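Local coordinates for possible hydrolase (Mycobacterium tuberculosis, PDB 6WYN), which hydrolyses carboxylic esters, preferring short, straight-chain alkyl esters, and probably serves ester or lipid metabolism, though its physiological substrate is unknown, at residues Ser210-Ala213 with Met214-Thr218; Gly309-Val312 with Gln313-Gln316; Ala121-Asp125 with Gly126-Pro130; Arg232-Phe235 with His236-Arg240. All blocks are in the same frame, centred on the assembly; numbering follows the deposited sequence.

Contact 1: Ser210-Ala213 with Met214-Thr218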
loop_
_atom_site.group_PDB
_atom_site.type_symbol
_atom_site.label_atom_id
_atom_site.label_comp_id
_atom_site.label_asym_id
_atom_site.label_seq_id
_atom_site.Cartn_x
_atom_site.Cartn_y
_atom_site.Cartn_z
ATOM N N SER A 210 23.811 2.006 10.438
ATOM C CA SER A 210 24.095 1.728 9.018
ATOM C C SER A 210 22.796 1.400 8.288
ATOM O O SER A 210 21.770 1.118 8.958
ATOM C CB SER A 210 25.102 0.623 8.887
ATOM O OG SER A 210 24.561 -0.590 9.375
ATOM N N PHE A 211 22.873 1.441 6.963
ATOM C CA PHE A 211 21.856 0.881 6.048
ATOM C C PHE A 211 21.734 -0.620 6.356
ATOM O O PHE A 211 20.603 -1.063 6.556
ATOM C CB PHE A 211 22.230 1.174 4.590
ATOM C CG PHE A 211 21.282 0.573 3.586
ATOM C CD1 PHE A 211 20.118 1.226 3.222
ATOM C CD2 PHE A 211 21.555 -0.649 3.000
ATOM C CE1 PHE A 211 19.243 0.662 2.302
ATOM C CE2 PHE A 211 20.681 -1.214 2.081
ATOM C CZ PHE A 211 19.532 -0.553 1.727
ATOM N N GLN A 212 22.866 -1.340 6.445
ATOM C CA GLN A 212 22.913 -2.818 6.609
ATOM C C GLN A 212 22.071 -3.247 7.815
ATOM O O GLN A 212 21.386 -4.238 7.711
ATOM C CB GLN A 212 24.354 -3.309 6.741
ATOM C CG GLN A 212 24.475 -4.831 6.834
ATOM C CD GLN A 212 23.956 -5.502 5.587
ATOM O OE1 GLN A 212 24.268 -5.091 4.474
ATOM N NE2 GLN A 212 23.138 -6.530 5.753
ATOM N N ALA A 213 22.085 -2.494 8.909
ATOM C CA ALA A 213 21.334 -2.785 10.154
ATOM C C ALA A 213 19.812 -2.741 9.926
ATOM O O ALA A 213 19.029 -3.499 10.588
ATOM C CB ALA A 213 21.729 -1.773 11.203
ATOM N N MET A 214 19.356 -1.856 9.046
ATOM C CA MET A 214 17.917 -1.844 8.679
ATOM C C MET A 214 17.631 -3.054 7.784
ATOM O O MET A 214 16.631 -3.754 8.011
ATOM C CB MET A 214 17.590 -0.521 7.985
ATOM C CG MET A 214 17.926 0.676 8.876
ATOM S SD MET A 214 17.326 2.191 8.117
ATOM C CE MET A 214 15.818 2.443 9.034
ATOM N N LEU A 215 18.552 -3.339 6.861
ATOM C CA LEU A 215 18.473 -4.512 5.965
ATOM C C LEU A 215 18.489 -5.815 6.793
ATOM O O LEU A 215 17.674 -6.675 6.483
ATOM C CB LEU A 215 19.601 -4.417 4.947
ATOM C CG LEU A 215 19.610 -5.529 3.908
ATOM C CD1 LEU A 215 18.286 -5.650 3.187
ATOM C CD2 LEU A 215 20.736 -5.323 2.928
ATOM N N ASP A 216 19.242 -5.883 7.892
ATOM C CA ASP A 216 19.364 -7.091 8.766
ATOM C C ASP A 216 18.015 -7.397 9.425
ATOM O O ASP A 216 17.603 -8.552 9.420
ATOM C CB ASP A 216 20.484 -6.900 9.800
ATOM C CG ASP A 216 21.894 -7.050 9.219
ATOM O OD1 ASP A 216 22.049 -7.648 8.107
ATOM O OD2 ASP A 216 22.858 -6.605 9.896
ATOM N N LEU A 217 17.330 -6.353 9.896
ATOM C CA LEU A 217 15.966 -6.389 10.466
ATOM C C LEU A 217 14.966 -6.918 9.424
ATOM O O LEU A 217 14.174 -7.803 9.724
ATOM C CB LEU A 217 15.683 -4.944 10.888
ATOM C CG LEU A 217 14.907 -4.785 12.184
ATOM C CD1 LEU A 217 15.575 -5.572 13.312
ATOM C CD2 LEU A 217 14.762 -3.302 12.535
ATOM N N THR A 218 15.042 -6.445 8.185
ATOM C CA THR A 218 14.106 -6.821 7.094
ATOM C C THR A 218 14.412 -8.263 6.657
ATOM O O THR A 218 13.490 -9.052 6.410
ATOM C CB THR A 218 14.266 -5.801 5.972
ATOM O OG1 THR A 218 14.070 -4.506 6.544
ATOM C CG2 THR A 218 13.313 -6.036 4.839
#
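The first turns of helix 211-221 carry this contact, in which Gln212 reaches one turn forward to Asp216 and Phe211 to Leu215. The amide of Gln212 gives NE2 to Asp216 OD1 at 2.8 Å in a nearly straight bond (N-H...acceptor angle 163°). The oxygen lies in the amide plane of Gln212, yet the amide comes to it from above the carboxylate plane, the two flat groups being turned 52° apart. Gln212 has CG opposite its own nitrogen (chi1 -177°), and a bend at chi2 folds the amide over toward Asp216. Beside this bridge runs the matching backbone bond, Asp216 N to Gln212 O at 2.7 Å, so the pair is tied twice. The same bend sets Gln212 OE1 3.9 Å from Leu215 CD2, and this methyl also meets Phe211 CE2 at 4.2 Å, a loose apolar touch. Leu215 N bonds to Phe211 O at 3.1 Å. At the start of the helix Ser210 OG accepts from Ala213 N at 3.2 Å, a capping bond that satisfies an amide of the first turn. Further on, Thr218 OG1 and Thr218 N both bond to Met214 O, the hydroxyl from above the carbonyl plane. The Phe211 ring meets Trp246 edge-to-face and, with Leu215, touches Arg231 of helix 227-237; Met214 leans on Trp246 and Trp248. A serine N-cap, an i to i+4 amide-carboxylate bridge and packed Phe211, Met214 and Leu215 mark the start of a helix lying between strands 174-178 and 273-278, probably in the inserted cap domain.

Contact 2: Gly309-Val312 with Gln313-Gln316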
loop_
_atom_site.group_PDB
_atom_site.type_symbol
_atom_site.label_atom_id
_atom_site.label_comp_id
_atom_site.label_asym_id
_atom_site.label_seq_id
_atom_site.Cartn_x
_atom_site.Cartn_y
_atom_site.Cartn_z
ATOM N N GLY A 309 2.974 -14.290 0.818
ATOM C CA GLY A 309 2.520 -13.737 2.100
ATOM C C GLY A 309 1.566 -12.561 1.881
ATOM O O GLY A 309 0.936 -12.440 0.792
ATOM N N HIS A 310 1.441 -11.747 2.919
ATOM C CA HIS A 310 0.502 -10.613 3.069
ATOM C C HIS A 310 0.771 -9.573 1.976
ATOM O O HIS A 310 -0.185 -9.089 1.392
ATOM C CB HIS A 310 0.716 -10.069 4.496
ATOM C CG HIS A 310 -0.200 -8.954 4.863
ATOM N ND1 HIS A 310 -1.556 -9.047 4.671
ATOM C CD2 HIS A 310 0.017 -7.785 5.510
ATOM C CE1 HIS A 310 -2.140 -7.940 5.086
ATOM N NE2 HIS A 310 -1.199 -7.152 5.610
ATOM N N SER A 311 2.036 -9.261 1.723
ATOM C CA SER A 311 2.447 -8.247 0.716
ATOM C C SER A 311 2.585 -8.910 -0.651
ATOM O O SER A 311 3.722 -9.222 -1.097
ATOM C CB SER A 311 3.677 -7.495 1.144
ATOM O OG SER A 311 3.823 -6.370 0.291
ATOM N N VAL A 312 1.431 -9.154 -1.276
ATOM C CA VAL A 312 1.333 -9.892 -2.563
ATOM C C VAL A 312 2.147 -9.116 -3.617
ATOM O O VAL A 312 2.886 -9.759 -4.438
ATOM C CB VAL A 312 -0.130 -10.060 -2.990
ATOM C CG1 VAL A 312 -0.188 -10.814 -4.304
ATOM C CG2 VAL A 312 -0.988 -10.753 -1.943
ATOM N N GLN A 313 2.084 -7.777 -3.588
ATOM C CA GLN A 313 2.837 -6.951 -4.552
ATOM C C GLN A 313 4.341 -7.127 -4.379
ATOM O O GLN A 313 5.081 -6.830 -5.373
ATOM C CB GLN A 313 2.427 -5.480 -4.462
ATOM C CG GLN A 313 2.920 -4.777 -3.206
ATOM C CD GLN A 313 1.937 -4.858 -2.062
ATOM O OE1 GLN A 313 1.028 -5.705 -2.053
ATOM N NE2 GLN A 313 2.127 -3.989 -1.059
ATOM N N SER A 314 4.821 -7.520 -3.209
ATOM C CA SER A 314 6.256 -7.788 -2.966
ATOM C C SER A 314 6.591 -9.251 -3.283
ATOM O O SER A 314 7.662 -9.508 -3.846
ATOM C CB SER A 314 6.656 -7.460 -1.550
ATOM O OG SER A 314 6.033 -6.241 -1.136
ATOM N N ASP A 315 5.746 -10.207 -2.906
ATOM C CA ASP A 315 6.121 -11.643 -2.992
ATOM C C ASP A 315 5.782 -12.200 -4.376
ATOM O O ASP A 315 6.530 -12.970 -4.862
ATOM C CB ASP A 315 5.431 -12.463 -1.922
ATOM C CG ASP A 315 5.797 -12.055 -0.510
ATOM O OD1 ASP A 315 6.705 -11.208 -0.325
ATOM O OD2 ASP A 315 5.112 -12.539 0.415
ATOM N N GLN A 316 4.659 -11.865 -4.980
ATOM C CA GLN A 316 4.267 -12.431 -6.296
ATOM C C GLN A 316 3.739 -11.318 -7.187
ATOM O O GLN A 316 2.615 -11.353 -7.630
ATOM C CB GLN A 316 3.241 -13.565 -6.100
ATOM C CG GLN A 316 3.785 -14.801 -5.353
ATOM C CD GLN A 316 4.922 -15.528 -6.048
ATOM O OE1 GLN A 316 5.068 -15.414 -7.242
ATOM N NE2 GLN A 316 5.770 -16.228 -5.299
HETATM O O HOH W 1 4.526 -10.715 2.521
#
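Ser311 and Ser314 meet hydroxyl to hydroxyl in the turn that follows the histidine assigned to the active site of this alpha/beta hydrolase, where the loop after strand 299-305 enters the short helix 312-315. Their OG atoms are 2.6 Å apart, a hydrogen bond in which either may be donor. Ser311 OG points away from the backbone N, beside the carbonyl carbon (chi1 -167°), which swings it toward Ser314; it also bonds to Gln93. Gln313 NE2 lies close to the same hydroxyl but at a poor angle, and its bond goes to Thr97; Gln313 OE1 is buried with no partner in the model.

Among backbone bonds, Ser311 O takes two donors, Asp315 N and Ser314 N, each at 2.9 Å. One residue on, Gln316 N closes on Val312 O at 2.8 Å. Ser311 is itself the centre of an inverse gamma turn and occupies the N-cap position, though its side chain makes no capping bond.

In side-chain packing, Val312 rests on Val178 of strand 174-178, and the Gln313 side chain touches Met154 and Val178. His310 turns away from this turn; its ND1 bonds to Asp179 and its NE2 to Ser155, consistent with a Ser-His-Asp triad.

The carboxylate of Asp315 reaches back to the residues after and before His310, both held by one oxygen. A water donates to Asp315 OD2 and accepts from Ser311 N at 3.0 Å. Directly, Asp315 OD2 accepts from Gly309 N at 2.8 Å, through its anti lone pair.

Contact 3: Ala121-Asp125 with Gly126-Pro130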
loop_
_atom_site.group_PDB
_atom_site.type_symbol
_atom_site.label_atom_id
_atom_site.label_comp_id
_atom_site.label_asym_id
_atom_site.label_seq_id
_atom_site.Cartn_x
_atom_site.Cartn_y
_atom_site.Cartn_z
ATOM N N ALA A 121 3.253 13.937 4.780
ATOM C CA ALA A 121 3.431 14.530 6.129
ATOM C C ALA A 121 3.073 13.501 7.222
ATOM O O ALA A 121 2.114 12.723 7.047
ATOM C CB ALA A 121 2.589 15.790 6.264
ATOM N N TRP A 122 3.834 13.493 8.295
ATOM C CA TRP A 122 3.464 12.809 9.559
ATOM C C TRP A 122 2.376 13.606 10.284
ATOM O O TRP A 122 2.052 14.757 9.904
ATOM C CB TRP A 122 4.689 12.590 10.433
ATOM C CG TRP A 122 5.667 11.581 9.948
ATOM C CD1 TRP A 122 5.733 11.004 8.717
ATOM C CD2 TRP A 122 6.763 11.045 10.709
ATOM N NE1 TRP A 122 6.795 10.153 8.666
ATOM C CE2 TRP A 122 7.436 10.136 9.877
ATOM C CE3 TRP A 122 7.215 11.213 12.023
ATOM C CZ2 TRP A 122 8.578 9.451 10.283
ATOM C CZ3 TRP A 122 8.306 10.484 12.450
ATOM C CH2 TRP A 122 9.001 9.639 11.581
ATOM N N ARG A 123 1.714 12.964 11.233
ATOM C CA ARG A 123 0.761 13.651 12.153
ATOM C C ARG A 123 1.258 13.474 13.578
ATOM O O ARG A 123 1.762 12.388 13.899
ATOM C CB ARG A 123 -0.639 13.070 12.065
ATOM C CG ARG A 123 -1.210 12.979 10.664
ATOM C CD ARG A 123 -2.309 11.942 10.785
ATOM N NE ARG A 123 -3.219 12.347 11.858
ATOM C CZ ARG A 123 -4.242 13.172 11.695
ATOM N NH1 ARG A 123 -4.992 13.487 12.745
ATOM N NH2 ARG A 123 -4.505 13.669 10.498
ATOM N N GLU A 124 1.224 14.521 14.401
ATOM C CA GLU A 124 1.869 14.414 15.752
ATOM C C GLU A 124 1.021 13.458 16.619
ATOM O O GLU A 124 1.582 12.850 17.560
ATOM C CB GLU A 124 2.100 15.793 16.397
ATOM C CG GLU A 124 3.170 16.657 15.700
ATOM C CD GLU A 124 4.638 16.278 15.912
ATOM O OE1 GLU A 124 4.934 15.073 15.965
ATOM O OE2 GLU A 124 5.503 17.191 16.000
ATOM N N ASP A 125 -0.267 13.297 16.263
ATOM C CA ASP A 125 -1.257 12.422 16.977
ATOM C C ASP A 125 -1.172 10.966 16.525
ATOM O O ASP A 125 -2.171 10.264 16.724
ATOM C CB ASP A 125 -2.668 12.940 16.739
ATOM C CG ASP A 125 -3.243 12.827 15.348
ATOM O OD1 ASP A 125 -2.620 12.211 14.480
ATOM O OD2 ASP A 125 -4.337 13.344 15.172
ATOM N N GLY A 126 -0.137 10.603 15.805
ATOM C CA GLY A 126 0.233 9.267 15.274
ATOM C C GLY A 126 -0.903 8.436 14.670
ATOM O O GLY A 126 -0.772 7.161 14.702
ATOM N N ASN A 127 -1.920 9.078 14.090
ATOM C CA ASN A 127 -3.176 8.425 13.670
ATOM C C ASN A 127 -3.398 8.343 12.138
ATOM O O ASN A 127 -3.966 9.242 11.488
ATOM C CB ASN A 127 -4.408 9.090 14.298
ATOM C CG ASN A 127 -5.595 8.141 14.260
ATOM O OD1 ASN A 127 -5.923 7.680 13.169
ATOM N ND2 ASN A 127 -6.205 7.812 15.407
ATOM N N TYR A 128 -3.248 7.133 11.633
ATOM C CA TYR A 128 -3.327 6.852 10.190
ATOM C C TYR A 128 -4.505 5.911 9.938
ATOM O O TYR A 128 -4.345 4.922 9.197
ATOM C CB TYR A 128 -1.931 6.382 9.823
ATOM C CG TYR A 128 -0.885 7.368 10.255
ATOM C CD1 TYR A 128 -0.877 8.637 9.729
ATOM C CD2 TYR A 128 0.096 7.045 11.184
ATOM C CE1 TYR A 128 0.082 9.568 10.096
ATOM C CE2 TYR A 128 1.084 7.958 11.541
ATOM C CZ TYR A 128 1.064 9.235 10.996
ATOM O OH TYR A 128 1.966 10.205 11.354
ATOM N N SER A 129 -5.665 6.255 10.507
ATOM C CA SER A 129 -6.922 5.484 10.386
ATOM C C SER A 129 -7.272 5.555 8.928
ATOM O O SER A 129 -7.010 6.583 8.296
ATOM C CB SER A 129 -8.107 5.986 11.261
ATOM O OG SER A 129 -8.788 7.096 10.632
ATOM N N PRO A 130 -7.945 4.509 8.387
ATOM C CA PRO A 130 -8.496 4.572 7.046
ATOM C C PRO A 130 -9.382 5.802 6.849
ATOM O O PRO A 130 -9.379 6.370 5.783
ATOM C CB PRO A 130 -9.342 3.290 6.946
ATOM C CG PRO A 130 -8.687 2.335 7.915
ATOM C CD PRO A 130 -8.170 3.202 9.034
HETATM O O HOH W 2 -5.343 9.927 17.116
#
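Arg123 and Tyr128 make the close part of this contact, running past each other in opposite directions. Tyr128 OH accepts from Arg123 N at 2.8 Å in an almost straight bond (N-H...acceptor angle 173°), and the same hydroxyl bonds to Asp251. Alongside, Arg123 CD comes within 3.4 Å of Tyr128 CE1, with the guanidinium nearly perpendicular to the phenol ring. Trp122 CB lies 3.7 Å from Tyr128 OH, while the indole NE1 of Trp122 bonds to Arg249 O. Between these residues the chain reverses in a type I beta turn from Arg123 to Gly126, closed by Gly126 N to Arg123 O at 3.2 Å. It belongs to the loop between strand 109-112 and helix 130-144 of the alpha/beta hydrolase fold. Gly126 sits at positive phi, and OD1 of the next residue, Asn127, accepts from Ser129 N, an Asx turn just before the helix.

The outer side is polar and more open. There Arg123 holds Asp125 in a side-on, two-nitrogen salt bridge, NE to OD1 and NH1 to OD2, each oxygen using its syn lone pair; a bend at chi3 (54°) turns the guanidinium to the Asp125 carboxylate. Asp125 OD1 also accepts Asn127 N at 3.2 Å, from above the carboxylate plane, so one oxygen ties the arginine to the chain leaving the turn. A water adds a looser link, accepting from Asn127 ND2 at 2.9 Å and donating to Asp125 O at 3.2 Å.

Contact 4: Arg232-Phe235 with His236-Arg240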
loop_
_atom_site.group_PDB
_atom_site.type_symbol
_atom_site.label_atom_id
_atom_site.label_comp_id
_atom_site.label_asym_id
_atom_site.label_seq_id
_atom_site.Cartn_x
_atom_site.Cartn_y
_atom_site.Cartn_z
ATOM N N ARG A 232 16.181 -3.186 -2.049
ATOM C CA ARG A 232 15.465 -2.129 -2.815
ATOM C C ARG A 232 14.340 -1.574 -1.939
ATOM O O ARG A 232 14.177 -0.339 -1.892
ATOM C CB ARG A 232 14.907 -2.747 -4.099
ATOM C CG ARG A 232 14.132 -1.796 -4.999
ATOM C CD ARG A 232 14.323 -2.176 -6.454
ATOM N NE ARG A 232 13.385 -3.165 -6.965
ATOM C CZ ARG A 232 13.625 -4.467 -7.087
ATOM N NH1 ARG A 232 14.790 -4.969 -6.715
ATOM N NH2 ARG A 232 12.693 -5.267 -7.574
ATOM N N GLY A 233 13.607 -2.461 -1.261
ATOM C CA GLY A 233 12.491 -2.040 -0.401
ATOM C C GLY A 233 12.973 -1.159 0.735
ATOM O O GLY A 233 12.333 -0.088 1.010
ATOM N N VAL A 234 14.080 -1.539 1.368
ATOM C CA VAL A 234 14.665 -0.758 2.490
ATOM C C VAL A 234 15.186 0.605 1.978
ATOM O O VAL A 234 14.912 1.602 2.622
ATOM C CB VAL A 234 15.764 -1.545 3.214
ATOM C CG1 VAL A 234 16.501 -0.677 4.230
ATOM C CG2 VAL A 234 15.209 -2.793 3.901
ATOM N N PHE A 235 15.937 0.637 0.884
ATOM C CA PHE A 235 16.350 1.899 0.222
ATOM C C PHE A 235 15.183 2.917 0.138
ATOM O O PHE A 235 15.286 4.055 0.632
ATOM C CB PHE A 235 16.870 1.549 -1.159
ATOM C CG PHE A 235 17.179 2.752 -1.994
ATOM C CD1 PHE A 235 18.115 3.678 -1.560
ATOM C CD2 PHE A 235 16.514 2.967 -3.188
ATOM C CE1 PHE A 235 18.403 4.795 -2.331
ATOM C CE2 PHE A 235 16.798 4.089 -3.953
ATOM C CZ PHE A 235 17.745 4.990 -3.526
ATOM N N HIS A 236 14.044 2.520 -0.415
ATOM C CA HIS A 236 12.859 3.412 -0.599
ATOM C C HIS A 236 12.219 3.766 0.750
ATOM O O HIS A 236 11.599 4.830 0.864
ATOM C CB HIS A 236 11.836 2.763 -1.520
ATOM C CG HIS A 236 12.330 2.613 -2.901
ATOM N ND1 HIS A 236 13.017 3.622 -3.528
ATOM C CD2 HIS A 236 12.253 1.568 -3.760
ATOM C CE1 HIS A 236 13.279 3.240 -4.758
ATOM N NE2 HIS A 236 12.875 1.964 -4.918
ATOM N N ASN A 237 12.327 2.883 1.739
ATOM C CA ASN A 237 11.555 3.027 2.992
ATOM C C ASN A 237 12.402 3.689 4.072
ATOM O O ASN A 237 11.924 3.792 5.223
ATOM C CB ASN A 237 11.014 1.699 3.477
ATOM C CG ASN A 237 9.634 1.803 4.070
ATOM O OD1 ASN A 237 8.923 2.808 3.887
ATOM N ND2 ASN A 237 9.210 0.740 4.738
ATOM N N SER A 238 13.599 4.100 3.722
ATOM C CA SER A 238 14.590 4.631 4.682
ATOM C C SER A 238 15.282 5.898 4.135
ATOM O O SER A 238 15.197 6.149 2.919
ATOM C CB SER A 238 15.576 3.547 5.052
ATOM O OG SER A 238 16.563 3.345 4.070
ATOM N N ARG A 239 15.991 6.634 4.996
ATOM C CA ARG A 239 16.884 7.749 4.560
ATOM C C ARG A 239 18.065 7.934 5.514
ATOM O O ARG A 239 17.885 7.679 6.729
ATOM C CB ARG A 239 16.105 9.063 4.497
ATOM C CG ARG A 239 15.661 9.595 5.853
ATOM C CD ARG A 239 14.464 10.528 5.696
ATOM N NE ARG A 239 14.067 11.107 6.966
ATOM C CZ ARG A 239 14.745 12.058 7.627
ATOM N NH1 ARG A 239 14.282 12.511 8.777
ATOM N NH2 ARG A 239 15.874 12.560 7.148
ATOM N N ARG A 240 19.180 8.450 4.985
ATOM C CA ARG A 240 20.412 8.747 5.763
ATOM C C ARG A 240 20.320 10.148 6.387
ATOM O O ARG A 240 20.030 11.093 5.646
ATOM C CB ARG A 240 21.656 8.652 4.878
ATOM C CG ARG A 240 22.937 8.513 5.689
ATOM C CD ARG A 240 24.200 8.982 5.002
ATOM N NE ARG A 240 25.325 8.497 5.791
ATOM C CZ ARG A 240 26.201 7.560 5.420
ATOM N NH1 ARG A 240 26.140 7.001 4.220
ATOM N NH2 ARG A 240 27.160 7.198 6.256
HETATM O O HOH W 3 17.745 4.663 1.988
#
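Val234 O takes the hydroxyl of Ser238 at 2.8 Å and, through a weak bond, Asn237 N, where helix 227-237 gives way to strand 238-240. The serine bond closes this helix-to-strand junction: the hydroxyl stands above the carbonyl plane of Val234. Ser238 N is near the same oxygen but at a poor angle, so from Ser238 it is the hydroxyl that makes the bond. With OG set between its own backbone N and carbonyl carbon (chi1 79°), Ser238 folds back over the last turn. A water gives one hydrogen to Ser238 OG at 2.7 Å and one to Phe235 O at 2.9 Å, so a second helix carbonyl is tied to the same hydroxyl.

Of the backbone bonds, His236 N to Arg232 O is the regular one, at 3.2 Å, whereas Asn237 N shares itself weakly between Gly233 O and Val234 O. The Asn237 amide is held by Gly92 and Asn94.

Side-chain packing centres on His236. Its imidazole stacks on His96 and runs beside the aliphatic part of Arg232, pointing the same way; Arg232 CG is 4.0 Å from His236 NE2, and the guanidinium beyond it makes a salt bridge with Glu51. Phe235 and His236 cross at a slant, their ring planes 50° apart and their centres 5.0 Å from each other. Phe235 CD2 lies over one face of the imidazole, toward its rim, 3.6 Å from His236 CE1.

Along the chain the order is contact 3, contact 1, contact 4, contact 2, all within one alpha/beta hydrolase chain. Contacts 1 and 4 touch, their centres 10 Å apart: helices 211-221 and 227-237, consecutive in sequence, pack through Phe211, Thr218 and Met214 against Val234, Phe235 and Ser238. They form one unit in the stretch inserted between sheet strands 174-178 and 273-278, probably part of the cap domain. Contact 2, with the presumed catalytic His310 after edge strand 299-305, lies about 18 Å from contact 4 between centres. Contact 3 is about 25 Å from contact 2, across the chain's centre; both lie in loops of the alpha/beta domain.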